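PDB 5EJR: myosin-I heavy chain from Dictyostelium discoideum, which is an actin-based motor with ATPase activity, involved in the early steps of phagocytosis and adhesion, represented here by a MyTH4-FERM unit of its tail. Local coordinates for residues I350-L354 against L405-F409. Sequence-based numbering, arbitrary orientation.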
loop_
_atom_site.group_PDB
_atom_site.type_symbol
_atom_site.label_atom_id
_atom_site.label_comp_id
_atom_site.label_asym_id
_atom_site.label_seq_id
_atom_site.Cartn_x
_atom_site.Cartn_y
_atom_site.Cartn_z
ATOM N N ILE A 350 11.499 -30.687 20.424
ATOM C CA ILE A 350 11.512 -29.409 21.143
ATOM C C ILE A 350 10.142 -28.796 21.132
ATOM O O ILE A 350 9.679 -28.338 22.158
ATOM C CB ILE A 350 12.568 -28.421 20.543
ATOM C CG1 ILE A 350 13.978 -28.943 20.749
ATOM C CG2 ILE A 350 12.405 -27.018 21.156
ATOM C CD1 ILE A 350 14.978 -28.272 19.846
ATOM N N LEU A 351 9.520 -28.716 19.949
ATOM C CA LEU A 351 8.197 -28.121 19.803
ATOM C C LEU A 351 7.129 -28.857 20.592
ATOM O O LEU A 351 6.192 -28.222 21.076
ATOM C CB LEU A 351 7.809 -27.972 18.314
ATOM C CG LEU A 351 8.683 -26.998 17.465
ATOM C CD1 LEU A 351 8.125 -26.860 16.083
ATOM C CD2 LEU A 351 8.743 -25.616 18.088
ATOM N N ILE A 352 7.280 -30.179 20.749
ATOM C CA ILE A 352 6.347 -30.983 21.581
ATOM C C ILE A 352 6.544 -30.585 23.065
ATOM O O ILE A 352 5.564 -30.318 23.753
ATOM C CB ILE A 352 6.543 -32.516 21.324
ATOM C CG1 ILE A 352 5.936 -32.899 19.949
ATOM C CG2 ILE A 352 5.910 -33.381 22.472
ATOM C CD1 ILE A 352 6.395 -34.278 19.403
ATOM N N GLN A 353 7.796 -30.444 23.519
ATOM C CA GLN A 353 8.065 -30.032 24.905
ATOM C C GLN A 353 7.486 -28.630 25.174
ATOM O O GLN A 353 7.006 -28.359 26.288
ATOM C CB GLN A 353 9.560 -30.144 25.246
ATOM C CG GLN A 353 9.820 -30.149 26.762
ATOM C CD GLN A 353 11.269 -30.192 27.177
ATOM O OE1 GLN A 353 12.163 -30.495 26.395
ATOM N NE2 GLN A 353 11.539 -29.906 28.442
ATOM N N LEU A 354 7.433 -27.768 24.133
ATOM C CA LEU A 354 6.832 -26.444 24.278
ATOM C C LEU A 354 5.298 -26.528 24.367
ATOM O O LEU A 354 4.688 -25.747 25.090
ATOM C CB LEU A 354 7.280 -25.486 23.154
ATOM C CG LEU A 354 8.673 -24.850 23.319
ATOM C CD1 LEU A 354 9.203 -24.306 21.977
ATOM C CD2 LEU A 354 8.653 -23.745 24.330
ATOM N N LEU A 405 13.732 -23.353 25.351
ATOM C CA LEU A 405 13.298 -24.242 24.273
ATOM C C LEU A 405 13.037 -23.437 22.977
ATOM O O LEU A 405 13.356 -23.901 21.886
ATOM C CB LEU A 405 12.045 -25.012 24.689
ATOM C CG LEU A 405 12.194 -26.130 25.751
ATOM C CD1 LEU A 405 10.800 -26.553 26.263
ATOM C CD2 LEU A 405 12.979 -27.349 25.204
ATOM N N LYS A 406 12.513 -22.229 23.103
ATOM C CA LYS A 406 12.251 -21.360 21.964
ATOM C C LYS A 406 13.588 -20.924 21.307
ATOM O O LYS A 406 13.710 -20.977 20.079
ATOM C CB LYS A 406 11.359 -20.166 22.369
ATOM C CG LYS A 406 9.924 -20.572 22.791
ATOM C CD LYS A 406 9.141 -19.392 23.323
ATOM C CE LYS A 406 7.887 -19.831 24.032
ATOM N NZ LYS A 406 7.088 -18.678 24.496
ATOM N N LEU A 407 14.617 -20.662 22.139
ATOM C CA LEU A 407 15.955 -20.286 21.665
ATOM C C LEU A 407 16.631 -21.460 20.972
ATOM O O LEU A 407 17.304 -21.260 19.965
ATOM C CB LEU A 407 16.840 -19.790 22.842
ATOM C CG LEU A 407 16.451 -18.455 23.490
ATOM C CD1 LEU A 407 17.141 -18.269 24.841
ATOM C CD2 LEU A 407 16.817 -17.298 22.613
ATOM N N MET A 408 16.428 -22.691 21.501
ATOM C CA MET A 408 16.984 -23.939 20.967
ATOM C C MET A 408 16.346 -24.201 19.598
ATOM O O MET A 408 17.031 -24.618 18.671
ATOM C CB MET A 408 16.635 -25.123 21.896
ATOM C CG MET A 408 17.529 -25.287 23.091
ATOM S SD MET A 408 16.946 -26.652 24.169
ATOM C CE MET A 408 17.357 -28.086 23.168
ATOM N N PHE A 409 15.024 -24.016 19.507
ATOM C CA PHE A 409 14.291 -24.195 18.246
ATOM C C PHE A 409 14.839 -23.209 17.190
ATOM O O PHE A 409 15.214 -23.630 16.104
ATOM C CB PHE A 409 12.787 -23.976 18.472
ATOM C CG PHE A 409 11.989 -23.800 17.195
ATOM C CD1 PHE A 409 11.871 -24.842 16.277
ATOM C CD2 PHE A 409 11.413 -22.574 16.880
ATOM C CE1 PHE A 409 11.139 -24.671 15.093
ATOM C CE2 PHE A 409 10.694 -22.404 15.694
ATOM C CZ PHE A 409 10.580 -23.450 14.801
#
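Leu405 reaches between Ile350, Gln353 and Leu354, so one leucine meets three residues of a helix running nearly antiparallel to its own, at 156° between the axes of segments 350-354 and 405-409. Leu405 CB lies 3.6 Å from Leu354 CD2, the two side chains passing in opposite directions. Both Leu405 methyls end against Gln353, whose chain crosses the leucine at about a right angle: Leu405 CD1 lies along Gln353 CG and CD, and Leu405 CD2 is 3.5 Å from Gln353 OE1, a buried oxygen with no polar partner in the model. Shortening Gln353 to alanine keeps CB but removes CG and the amide, which would probably open a gap beside both Leu405 methyls. With Ile350 CG2 anti to the backbone N, this methyl sits 3.3 Å from Leu405 O, which accepts the helical bond from Phe409 N, while Ile350 CD1 meets Met408 CE at 4.1 Å. Leu351 CD2 lies over one face of the Phe409 ring, 3.9 Å from the centroid and 17° off the normal, evidence for a CH-pi contact. The packing joins helices 341-355 and 402-416 of the helical FERM middle lobe. Helix 317-332 flanks both: Tyr324 touches Leu351 and Leu354, and Glu321 forms a salt bridge with Lys406.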